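Local structure of general odorant-binding protein 28a (Drosophila melanogaster, 6QQ4) at residues K8-A13 / A25-M30; A40-R45 / H100-E105; L61-G66 / I87-A92; I52-A57 / H67-Q72; A92-P97 / E105-C110. The protein probably binds and carries small hydrophobic odorants such as the floral odour beta-ionone, as a secreted, all-helical member of the PBP/GOBP family. All blocks are in the same frame, centred on the assembly; numbering follows the deposited sequence.

Interaction 1. Residues K8-A13 / A25-M30; sequences KLMESA and ADLQEM
Met30 reaches from helix 24-31 to helix 2-20 and meets three side chains there, mostly through its sulfur and terminal methyl. Its CE lies 3.8 Å from Leu9 CD2 and equally far from Met10 CE, while Met30 SD rests 3.9 Å from Ala13 CB. The bend at chi3 (71°) turns the methyl off the line of the chain and into the gap between Leu9 and Met10. Leu9 lies roughly perpendicular to Met30, whereas the two methionine chains lie alongside, pointing opposite ways; Met10, bent at both chi2 and chi3, folds its own CE back to within 4.0 Å of Met30 CB.

A second apolar group sits closer to the N-terminal end of helix 24-31. Leu27 CD1 presses on Ala13 CB at 3.5 Å, and the small alanine lets the two backbones come nearest here. No hydrogen bond crosses the contact. Val48 and Ile52 of helix 39-52 touch Ala13 and Leu9, and Arg45 touches Met30, so helix 39-52 also packs against this pair.

The two segments run at 157° with axes 10.8 Å apart: an antiparallel pair of successive helices, packed through apolar side chains, at the N-terminal end of the odorant-binding-protein fold.

Interaction 2. Residues A40-R45 / H100-E105; sequences AGKCLR and HCEAAE
Segments 40-45 and 100-105 cross at 77° with their axes 7.4 Å apart, a close helix pair stapled by one of the three disulfides of the insect odorant-binding-protein fold. Cys43 SG and Cys101 SG are joined at 2.0 Å with a chi3 of 102°, near the relaxed right angle of a disulfide. The alpha carbons of the two cysteines come within 4.3 Å of each other.

Beside the staple, Lys42 stretches across the second helix. Its CB rests on Cys101 O, and its CG packs against Glu105 CB at 3.8 Å, where the lysine chain runs across the glutamate. The chain stays extended beyond CG, which carries the ammonium group outward to a water that accepts from Lys42 NZ. In one of the two conformers of Glu102 this water also donates to its OE2, so the bridge between the two side chains is tentative. Ala104 CB lies against Lys42 O and the Arg45 carbonyl carbon.

At the buried end Arg45 and Glu105 form a weak salt bridge, with guanidinium and carboxylate planes 62° apart. Each has a stronger partner outside the pair: Arg45 NH1 donates to Gln34 O, and Glu105 OE2 accepts from Ala36 N, so both charges also tie in the loop that leads to helix 39-52. Glu105 CG stands anti to the backbone N and the bend at chi2 turns the carboxylate toward the arginine, where OE1 is 3.1 Å from Arg45 CD and 3.4 Å from Arg45 NH1.

Interaction 3. Residues L61-G66 / I87-A92; sequences LDTEAG and IGDTCA
Leu61 CD2 fits against the end of helix 78-91, and this is the tight part of the contact. The methyl lies 3.6 Å from Ala92 N and 3.7 Å from Ala92 CB, with Gly88 O at the same 3.7 Å, so the CD2 branch makes the closest contacts, with Leu61 CB also against Ala92. The backbone here is already bonded from Ala92 N to Gly88 O, and the leucine adds only van der Waals contact to it. Gly88 presents bare backbone to the loop. On another side Phe111 of helix 100-117 touches both Leu61 and Cys91.

Thr63 takes over toward the rim, where the fit is looser. Its CG2, anti to the carbonyl carbon, reaches Gly88 O at 3.7 Å and Ala92 CB at 4.0 Å. On the solvent side Thr63 OG1 is no closer than 4.3 Å to OD1 of the exposed Asp89, and no hydrogen bond joins the two segments.

The loop keeps its shape by other means. Asp62 OD1 accepts from Glu64 N at 3.3 Å. Cys91, whose backbone meets Leu61, is joined to Cys110 by a disulfide. The contact thus lays the loop before helix 66-74 along the C-terminal part of helix 78-91, with an Asx turn at Asp62 leading toward the new helix.

Interaction 4. Residues I52-A57 / H67-Q72; sequences IGILDA and HEKAKQ
Lys69 lays its aliphatic chain over the turn that follows helix 39-52, its CG 4.2 Å from Ile54 N and its CE 3.9 Å from Gly53 O. The chain is bent twice, at chi2 (70°) and again at chi4 (-59°), and this curl sets CE above Gly53 O and carries NZ on past that oxygen. Lys69 NZ makes a weak hydrogen bond of 3.5 Å to Gly53 O. Its firmer partner is Glu64 O in the loop before helix 66-74, and Asp62 OD1 adds a long, weak ion pair. Several oxygens thus gather near one ammonium group, which would be expected to favour its charged form.

Gly53 leaves helical angles with a positive phi of 96°. Lacking a side chain, it takes this angle and leaves its peptide bare to the lysine chain.

A smaller apolar contact lies one helical turn further on. Ile52 CG2, anti to its own backbone nitrogen, meets Gln72 CG at 4.0 Å, and the isoleucine and glutamine pass alongside, pointing opposite ways. Tyr73 touches both Ile52 and Ile54 from the same helix. Ile54 CB also approaches Lys69 CG, at 4.3 Å, and the Ile54 side chain lies about 4 Å from a bound pentaethylene glycol, probably from the crystallisation liquor, though it may mark a pocket. The contact is a C-terminal glycine (C' position, positive phi) that ends helix 39-52, packed against helix 66-74.

Interaction 5. Residues A92-P97 / E105-C110; sequences AAITVP and EAYGTC
The Tyr107 ring carries Val96 CG1 over one face, a CH-pi contact 3.9 Å from the ring centroid and 21° off the normal. The methyl is displaced toward the rim, nearest CZ and CE1, and the valine and tyrosine side chains stand at about a right angle. At the ring's edge and in its plane lies a water that accepts from Tyr107 OH at 2.8 Å. The same water donates to Ala92 O and to Ile94 O, at 2.6 Å in the latter case, so it links the phenol to two carbonyls of the loop. Leu61 N also donates to the Tyr107 hydroxyl, giving that oxygen a further bond.

Ile94 approaches the ring obliquely. With chi1 at 66°, CG1 sits between the backbone N and the carbonyl carbon, and CD1 extends to Tyr107 CD1 at 3.7 Å and to Ala106 O at 3.4 Å. Its other branch, CG2, touches Cys110 SG at 4.0 Å, beside the disulfide to Cys91. Val96 CG1 also packs on Ala106 CB.

Loop 92-97 is thereby folded back on helix 100-117, the chain reversal between two disulfide-linked helices of the odorant-binding-protein fold.

From the N terminus, interaction 1 closes the short turn between helices 2-20 and 24-31 before any other contact opens. Interaction 2 then joins helix 39-52 to helix 100-117 and encloses a long part of the chain, within which interactions 3 and 4 both lie. These two cross, their segments alternating, and meet where Asp62 N lies 2.6 Å from Ile54 O. Interaction 5 follows interaction 3 in series, shares Ala92 with it, and is coupled to it by the Cys91-Cys110 disulfide; it crosses interaction 2 and shares Glu105. Leu9 against Ile52 joins interactions 1 and 4, and Leu44 against Met30 joins interactions 1 and 2.

Interaction 1. Residues K8-A13 / A25-M30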
# COMPACT_ATOMS: atom_id res chain seq x y z
N LYS A 8 -9.51 -7.21 2.64
CA LYS A 8 -8.94 -6.93 3.96
C LYS A 8 -8.41 -5.51 4.02
O LYS A 8 -8.54 -4.82 5.03
CB LYS A 8 -7.81 -7.91 4.29
N LEU A 9 -7.81 -5.07 2.93
CA LEU A 9 -7.24 -3.73 2.86
C LEU A 9 -8.33 -2.69 2.99
O LEU A 9 -8.12 -1.62 3.57
CB LEU A 9 -6.48 -3.54 1.55
CG LEU A 9 -5.20 -2.72 1.62
CD1 LEU A 9 -4.08 -3.61 2.12
CD2 LEU A 9 -4.85 -2.11 0.27
N MET A 10 -9.51 -3.00 2.46
CA MET A 10 -10.61 -2.05 2.46
C MET A 10 -11.27 -1.94 3.82
O MET A 10 -11.76 -0.88 4.19
CB MET A 10 -11.64 -2.41 1.40
CG MET A 10 -11.16 -2.04 0.01
SD MET A 10 -10.34 -0.42 0.01
CE MET A 10 -8.71 -0.86 -0.59
N GLU A 11 -11.28 -3.05 4.57
CA GLU A 11 -11.75 -3.02 5.95
C GLU A 11 -10.83 -2.14 6.77
O GLU A 11 -11.27 -1.29 7.53
CB GLU A 11 -11.80 -4.42 6.55
CG GLU A 11 -12.61 -5.45 5.78
CD GLU A 11 -12.43 -6.86 6.34
OE1 GLU A 11 -12.55 -7.04 7.57
OE2 GLU A 11 -12.13 -7.78 5.54
N SER A 12 -9.53 -2.37 6.62
CA SER A 12 -8.54 -1.57 7.31
C SER A 12 -8.71 -0.10 6.91
O SER A 12 -8.75 0.79 7.75
CB SER A 12 -7.14 -2.08 6.98
OG SER A 12 -6.16 -1.28 7.60
N ALA A 13 -8.86 0.14 5.61
CA ALA A 13 -9.02 1.51 5.14
C ALA A 13 -10.28 2.17 5.70
O ALA A 13 -10.30 3.38 5.95
CB ALA A 13 -9.04 1.53 3.62
N ALA A 25 -14.81 8.90 -1.72
CA ALA A 25 -14.08 9.05 -2.98
C ALA A 25 -12.64 8.58 -2.80
O ALA A 25 -12.07 7.94 -3.69
CB ALA A 25 -14.11 10.49 -3.46
N ASP A 26 -12.08 8.88 -1.63
CA ASP A 26 -10.72 8.47 -1.30
C ASP A 26 -10.59 6.96 -1.21
O ASP A 26 -9.60 6.38 -1.65
CB ASP A 26 -10.28 9.09 0.02
CG ASP A 26 -10.13 10.58 -0.06
OD1 ASP A 26 -9.70 11.09 -1.12
OD2 ASP A 26 -10.44 11.24 0.95
N LEU A 27 -11.59 6.34 -0.60
CA LEU A 27 -11.66 4.89 -0.51
C LEU A 27 -11.74 4.25 -1.91
O LEU A 27 -11.11 3.24 -2.17
CB LEU A 27 -12.87 4.48 0.32
CG LEU A 27 -12.79 3.14 1.05
CD1 LEU A 27 -11.69 3.22 2.08
CD2 LEU A 27 -14.12 2.82 1.71
N GLN A 28 -12.52 4.86 -2.80
CA GLN A 28 -12.69 4.30 -4.15
C GLN A 28 -11.39 4.36 -4.95
O GLN A 28 -11.03 3.39 -5.63
CB GLN A 28 -13.82 5.02 -4.90
CG GLN A 28 -14.87 4.07 -5.48
CD GLN A 28 -16.15 4.78 -5.89
OE1 GLN A 28 -16.59 5.73 -5.24
NE2 GLN A 28 -16.77 4.31 -6.97
N GLU A 29 -10.67 5.47 -4.85
CA GLU A 29 -9.36 5.55 -5.48
C GLU A 29 -8.44 4.42 -5.04
O GLU A 29 -7.67 3.88 -5.84
CB GLU A 29 -8.70 6.90 -5.20
CG GLU A 29 -9.46 8.05 -5.79
CD GLU A 29 -8.71 9.37 -5.71
OE1 GLU A 29 -7.85 9.54 -4.83
OE2 GLU A 29 -9.00 10.23 -6.55
N MET A 30 -8.51 4.05 -3.76
CA MET A 30 -7.68 2.96 -3.25
C MET A 30 -8.04 1.60 -3.86
O MET A 30 -7.15 0.88 -4.31
CB MET A 30 -7.79 2.85 -1.74
CG MET A 30 -6.83 3.67 -0.93
SD MET A 30 -6.83 3.12 0.80
CE MET A 30 -6.02 1.53 0.70

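Interaction 2. Residues A40-R45 / H100-E105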
# COMPACT_ATOMS: atom_id res chain seq x y z
N ALA A 40 -5.63 13.80 2.23
CA ALA A 40 -6.29 12.89 3.16
C ALA A 40 -6.21 11.45 2.65
O ALA A 40 -6.03 10.52 3.43
CB ALA A 40 -7.74 13.30 3.37
N GLY A 41 -6.37 11.27 1.34
CA GLY A 41 -6.24 9.97 0.73
C GLY A 41 -4.82 9.43 0.85
O GLY A 41 -4.61 8.24 1.02
N LYS A 42 -3.83 10.32 0.74
CA LYS A 42 -2.45 9.92 1.01
C LYS A 42 -2.28 9.51 2.48
O LYS A 42 -1.56 8.55 2.81
CB LYS A 42 -1.48 11.06 0.71
CG LYS A 42 -1.44 11.50 -0.75
CD LYS A 42 -0.41 12.61 -0.93
CE LYS A 42 -0.41 13.11 -2.36
NZ LYS A 42 0.55 14.26 -2.49
N CYS A 43 -2.93 10.26 3.37
CA CYS A 43 -2.84 9.92 4.78
C CYS A 43 -3.65 8.64 5.05
O CYS A 43 -3.29 7.85 5.92
CB CYS A 43 -3.32 11.08 5.66
SG CYS A 43 -2.20 12.51 5.72
N LEU A 44 -4.74 8.44 4.32
CA LEU A 44 -5.50 7.19 4.46
C LEU A 44 -4.55 6.03 4.15
O LEU A 44 -4.41 5.09 4.91
CB LEU A 44 -6.72 7.17 3.54
CG LEU A 44 -7.53 5.87 3.48
CD1 LEU A 44 -8.11 5.52 4.85
CD2 LEU A 44 -8.64 5.97 2.45
N ARG A 45 -3.86 6.14 3.03
CA ARG A 45 -2.93 5.12 2.63
C ARG A 45 -1.81 4.89 3.63
O ARG A 45 -1.42 3.74 3.85
CB ARG A 45 -2.37 5.46 1.25
CG ARG A 45 -3.45 5.27 0.21
CD ARG A 45 -3.18 6.01 -1.08
NE ARG A 45 -4.40 6.10 -1.88
CZ ARG A 45 -4.44 5.88 -3.19
NH1 ARG A 45 -3.32 5.56 -3.85
NH2 ARG A 45 -5.60 5.97 -3.84
N HIS A 100 4.86 11.47 6.42
CA HIS A 100 4.53 10.05 6.29
C HIS A 100 3.37 9.79 5.31
O HIS A 100 3.30 8.75 4.65
CB HIS A 100 4.19 9.45 7.66
CG HIS A 100 5.36 9.39 8.60
ND1 HIS A 100 5.30 8.72 9.81
CD2 HIS A 100 6.61 9.89 8.51
CE1 HIS A 100 6.47 8.83 10.42
NE2 HIS A 100 7.28 9.53 9.66
N CYS A 101 2.47 10.75 5.22
CA CYS A 101 1.36 10.63 4.30
C CYS A 101 1.90 10.66 2.88
O CYS A 101 1.57 9.79 2.07
CB CYS A 101 0.34 11.75 4.53
SG CYS A 101 -0.37 11.71 6.18
N GLU A 102 2.74 11.66 2.59
CA GLU A 102 3.36 11.77 1.28
C GLU A 102 4.35 10.61 1.03
O GLU A 102 4.52 10.18 -0.11
CB GLU A 102 4.04 13.14 1.13
CG GLU A 102 3.03 14.28 1.02
CD GLU A 102 3.64 15.68 1.09
OE1 GLU A 102 4.80 15.84 1.52
OE2 GLU A 102 2.95 16.64 0.69
N ALA A 103 4.99 10.11 2.08
CA ALA A 103 5.90 8.97 1.91
C ALA A 103 5.13 7.71 1.52
O ALA A 103 5.60 6.93 0.67
CB ALA A 103 6.69 8.73 3.16
N ALA A 104 3.96 7.50 2.12
CA ALA A 104 3.12 6.35 1.80
C ALA A 104 2.72 6.37 0.33
O ALA A 104 2.73 5.34 -0.35
CB ALA A 104 1.89 6.31 2.66
N GLU A 105 2.41 7.55 -0.19
CA GLU A 105 2.00 7.67 -1.58
C GLU A 105 3.16 7.52 -2.57
O GLU A 105 2.98 7.02 -3.68
CB GLU A 105 1.29 9.00 -1.80
CG GLU A 105 0.68 9.16 -3.17
CD GLU A 105 -0.35 8.08 -3.49
OE1 GLU A 105 -0.76 7.35 -2.58
OE2 GLU A 105 -0.77 7.99 -4.67
O HOH W 1 1.04 16.44 -1.31

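Interaction 3. Residues L61-G66 / I87-A92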
# COMPACT_ATOMS: atom_id res chain seq x y z
N LEU A 61 9.74 2.26 4.43
CA LEU A 61 9.25 0.92 4.10
C LEU A 61 9.98 -0.12 4.95
O LEU A 61 11.20 -0.05 5.11
CB LEU A 61 9.42 0.62 2.61
CG LEU A 61 8.35 -0.25 1.97
CD1 LEU A 61 7.06 0.55 1.77
CD2 LEU A 61 8.84 -0.84 0.65
N ASP A 62 9.23 -1.07 5.49
CA ASP A 62 9.78 -2.15 6.30
C ASP A 62 9.49 -3.50 5.65
O ASP A 62 8.37 -4.00 5.73
CB ASP A 62 9.19 -2.11 7.71
CG ASP A 62 9.96 -2.96 8.71
OD1 ASP A 62 10.45 -4.05 8.32
OD2 ASP A 62 10.06 -2.54 9.88
N THR A 63 10.50 -4.08 5.02
CA THR A 63 10.30 -5.29 4.22
C THR A 63 10.50 -6.59 4.98
O THR A 63 10.28 -7.67 4.42
CB THR A 63 11.23 -5.31 3.01
OG1 THR A 63 12.57 -5.07 3.45
CG2 THR A 63 10.81 -4.23 2.00
N GLU A 64 10.92 -6.51 6.24
CA GLU A 64 11.02 -7.70 7.10
C GLU A 64 9.66 -8.36 7.25
O GLU A 64 8.63 -7.73 7.00
CB GLU A 64 11.59 -7.33 8.47
N ALA A 65 9.65 -9.63 7.67
CA ALA A 65 8.42 -10.44 7.70
C ALA A 65 7.75 -10.42 6.33
O ALA A 65 6.57 -10.09 6.20
CB ALA A 65 7.45 -9.94 8.78
N GLY A 66 8.54 -10.77 5.31
CA GLY A 66 8.13 -10.71 3.92
C GLY A 66 6.73 -11.20 3.61
O GLY A 66 5.87 -10.41 3.22
N ILE A 87 8.95 -6.45 -5.60
CA ILE A 87 8.49 -5.07 -5.65
C ILE A 87 8.85 -4.34 -4.35
O ILE A 87 9.31 -3.20 -4.37
CB ILE A 87 6.98 -5.00 -5.93
CG1 ILE A 87 6.72 -5.45 -7.38
CG2 ILE A 87 6.42 -3.59 -5.63
CD1 ILE A 87 5.26 -5.57 -7.74
N GLY A 88 8.68 -5.03 -3.22
CA GLY A 88 9.11 -4.51 -1.94
C GLY A 88 10.58 -4.13 -1.91
O GLY A 88 10.95 -3.04 -1.46
N ASP A 89 11.43 -5.02 -2.39
CA ASP A 89 12.87 -4.75 -2.40
C ASP A 89 13.23 -3.60 -3.33
O ASP A 89 14.10 -2.78 -3.03
CB ASP A 89 13.66 -6.01 -2.78
CG ASP A 89 13.79 -6.98 -1.63
OD1 ASP A 89 13.53 -6.57 -0.48
OD2 ASP A 89 14.16 -8.15 -1.87
N THR A 90 12.55 -3.54 -4.47
CA THR A 90 12.72 -2.42 -5.39
C THR A 90 12.31 -1.09 -4.74
O THR A 90 13.08 -0.14 -4.72
CB THR A 90 11.92 -2.63 -6.68
OG1 THR A 90 12.54 -3.64 -7.47
CG2 THR A 90 11.86 -1.34 -7.47
N CYS A 91 11.10 -1.05 -4.19
CA CYS A 91 10.51 0.22 -3.79
C CYS A 91 11.04 0.73 -2.45
O CYS A 91 11.02 1.93 -2.20
CB CYS A 91 8.98 0.09 -3.76
SG CYS A 91 8.27 -0.18 -5.41
N ALA A 92 11.56 -0.18 -1.62
CA ALA A 92 12.19 0.23 -0.36
C ALA A 92 13.41 1.10 -0.58
O ALA A 92 13.91 1.72 0.35
CB ALA A 92 12.58 -1.00 0.47

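Interaction 4. Residues I52-A57 / H67-Q72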
# COMPACT_ATOMS: atom_id res chain seq x y z
N ILE A 52 -0.55 -2.55 8.21
CA ILE A 52 0.09 -3.72 7.61
C ILE A 52 1.50 -3.90 8.16
O ILE A 52 1.97 -5.01 8.34
CB ILE A 52 0.15 -3.60 6.07
CG1 ILE A 52 -1.25 -3.56 5.47
CG2 ILE A 52 0.96 -4.74 5.44
CD1 ILE A 52 -1.22 -3.34 3.99
N GLY A 53 2.17 -2.78 8.42
CA GLY A 53 3.53 -2.82 8.92
C GLY A 53 4.55 -2.66 7.82
O GLY A 53 5.75 -2.63 8.09
N ILE A 54 4.08 -2.57 6.57
CA ILE A 54 4.98 -2.34 5.44
C ILE A 54 5.55 -0.92 5.54
O ILE A 54 6.66 -0.65 5.08
CB ILE A 54 4.26 -2.59 4.07
CG1 ILE A 54 5.23 -2.39 2.89
CG2 ILE A 54 2.98 -1.75 3.94
CD1 ILE A 54 6.42 -3.38 2.85
N LEU A 55 4.82 -0.03 6.19
CA LEU A 55 5.33 1.29 6.54
C LEU A 55 5.54 1.37 8.05
O LEU A 55 4.62 1.09 8.82
CB LEU A 55 4.37 2.39 6.08
CG LEU A 55 4.87 3.83 6.25
CD1 LEU A 55 6.08 4.03 5.40
CD2 LEU A 55 3.74 4.84 5.86
N ASP A 56 6.74 1.76 8.48
CA ASP A 56 7.02 1.78 9.91
C ASP A 56 6.79 3.16 10.52
O ASP A 56 6.54 4.13 9.81
CB ASP A 56 8.45 1.29 10.21
CG ASP A 56 9.53 2.19 9.63
OD1 ASP A 56 9.38 3.44 9.62
OD2 ASP A 56 10.57 1.65 9.20
N ALA A 57 6.91 3.22 11.85
CA ALA A 57 6.64 4.40 12.66
C ALA A 57 7.50 5.61 12.31
O ALA A 57 7.21 6.72 12.74
CB ALA A 57 6.81 4.04 14.15
N HIS A 67 6.50 -12.50 3.79
CA HIS A 67 5.24 -13.13 3.41
C HIS A 67 4.02 -12.47 4.01
O HIS A 67 3.05 -12.17 3.30
CB HIS A 67 5.23 -14.61 3.80
CG HIS A 67 3.86 -15.21 3.80
ND1 HIS A 67 3.29 -15.76 2.68
CD2 HIS A 67 2.94 -15.34 4.79
CE1 HIS A 67 2.07 -16.20 2.97
NE2 HIS A 67 1.84 -15.95 4.25
N GLU A 68 4.05 -12.25 5.32
CA GLU A 68 2.93 -11.67 6.05
C GLU A 68 2.57 -10.31 5.44
O GLU A 68 1.40 -9.96 5.39
CB GLU A 68 3.26 -11.53 7.54
N LYS A 69 3.57 -9.58 4.96
CA LYS A 69 3.37 -8.27 4.34
C LYS A 69 2.84 -8.37 2.91
O LYS A 69 1.76 -7.85 2.59
CB LYS A 69 4.68 -7.48 4.34
CG LYS A 69 4.92 -6.59 5.56
CD LYS A 69 5.20 -7.39 6.81
CE LYS A 69 5.74 -6.51 7.93
NZ LYS A 69 7.01 -5.82 7.56
N ALA A 70 3.60 -9.02 2.04
CA ALA A 70 3.26 -9.12 0.62
C ALA A 70 1.91 -9.82 0.38
O ALA A 70 1.18 -9.46 -0.55
CB ALA A 70 4.37 -9.84 -0.14
N LYS A 71 1.58 -10.80 1.22
CA LYS A 71 0.32 -11.53 1.05
C LYS A 71 -0.89 -10.64 1.35
O LYS A 71 -2.02 -10.98 0.98
CB LYS A 71 0.28 -12.78 1.92
CG LYS A 71 -0.16 -12.54 3.35
CD LYS A 71 -0.59 -13.85 4.01
CE LYS A 71 -1.32 -13.58 5.32
NZ LYS A 71 -1.31 -14.75 6.25
N GLN A 72 -0.66 -9.49 2.00
CA GLN A 72 -1.72 -8.51 2.24
C GLN A 72 -2.03 -7.72 0.98
O GLN A 72 -3.00 -6.96 0.94
CB GLN A 72 -1.33 -7.54 3.36
CG GLN A 72 -0.95 -8.20 4.68
CD GLN A 72 -1.96 -9.25 5.12
OE1 GLN A 72 -1.60 -10.41 5.31
NE2 GLN A 72 -3.21 -8.85 5.28

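Interaction 5. Residues A92-P97 / E105-C110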
# COMPACT_ATOMS: atom_id res chain seq x y z
N ALA A 92 11.56 -0.18 -1.62
CA ALA A 92 12.19 0.23 -0.36
C ALA A 92 13.41 1.10 -0.58
O ALA A 92 13.91 1.72 0.35
CB ALA A 92 12.58 -1.00 0.47
N ALA A 93 13.87 1.17 -1.83
CA ALA A 93 15.07 1.93 -2.15
C ALA A 93 14.80 3.37 -2.64
O ALA A 93 15.74 4.14 -2.82
CB ALA A 93 15.88 1.17 -3.18
N ILE A 94 13.54 3.73 -2.87
CA ILE A 94 13.29 5.07 -3.41
C ILE A 94 13.47 6.14 -2.34
O ILE A 94 13.41 5.86 -1.14
CB ILE A 94 11.87 5.19 -4.01
CG1 ILE A 94 10.82 5.06 -2.91
CG2 ILE A 94 11.66 4.18 -5.14
CD1 ILE A 94 9.43 5.35 -3.40
N THR A 95 13.70 7.38 -2.76
CA THR A 95 13.71 8.50 -1.83
C THR A 95 12.29 9.09 -1.65
O THR A 95 11.59 9.37 -2.63
CB THR A 95 14.67 9.61 -2.29
OG1 THR A 95 14.40 9.95 -3.66
CG2 THR A 95 16.11 9.15 -2.16
N VAL A 96 11.90 9.30 -0.39
CA VAL A 96 10.54 9.76 -0.04
C VAL A 96 10.61 10.97 0.89
O VAL A 96 11.66 11.23 1.46
CB VAL A 96 9.75 8.64 0.64
CG1 VAL A 96 9.70 7.40 -0.26
CG2 VAL A 96 10.36 8.30 1.99
N PRO A 97 9.50 11.71 1.05
CA PRO A 97 9.56 12.86 1.96
C PRO A 97 9.46 12.46 3.43
O PRO A 97 9.08 11.33 3.72
CB PRO A 97 8.35 13.70 1.57
CG PRO A 97 7.87 13.14 0.24
CD PRO A 97 8.23 11.69 0.31
N GLU A 105 2.41 7.55 -0.19
CA GLU A 105 2.00 7.67 -1.58
C GLU A 105 3.16 7.52 -2.57
O GLU A 105 2.98 7.02 -3.68
CB GLU A 105 1.29 9.00 -1.80
CG GLU A 105 0.68 9.16 -3.17
CD GLU A 105 -0.35 8.08 -3.49
OE1 GLU A 105 -0.76 7.35 -2.58
OE2 GLU A 105 -0.77 7.99 -4.67
N ALA A 106 4.34 7.97 -2.18
CA ALA A 106 5.50 7.77 -3.04
C ALA A 106 5.83 6.28 -3.12
O ALA A 106 6.17 5.77 -4.17
CB ALA A 106 6.68 8.57 -2.55
N TYR A 107 5.70 5.56 -2.00
CA TYR A 107 5.80 4.10 -2.05
C TYR A 107 4.70 3.47 -2.91
O TYR A 107 4.96 2.55 -3.67
CB TYR A 107 5.76 3.50 -0.63
CG TYR A 107 7.02 3.74 0.14
CD1 TYR A 107 8.27 3.47 -0.42
CD2 TYR A 107 6.99 4.25 1.43
CE1 TYR A 107 9.43 3.70 0.28
CE2 TYR A 107 8.14 4.49 2.14
CZ TYR A 107 9.36 4.21 1.56
OH TYR A 107 10.51 4.44 2.28
N GLY A 108 3.47 3.97 -2.79
CA GLY A 108 2.34 3.46 -3.55
C GLY A 108 2.49 3.64 -5.04
O GLY A 108 2.15 2.78 -5.84
N THR A 109 3.03 4.80 -5.43
CA THR A 109 3.41 5.05 -6.80
C THR A 109 4.38 3.98 -7.29
O THR A 109 4.23 3.43 -8.39
CB THR A 109 4.07 6.43 -6.94
OG1 THR A 109 3.13 7.43 -6.54
CG2 THR A 109 4.49 6.66 -8.38
N CYS A 110 5.36 3.66 -6.46
CA CYS A 110 6.35 2.65 -6.84
C CYS A 110 5.69 1.26 -6.98
O CYS A 110 5.93 0.52 -7.96
CB CYS A 110 7.48 2.60 -5.81
SG CYS A 110 8.86 1.55 -6.31
O HOH W 2 12.99 4.55 1.04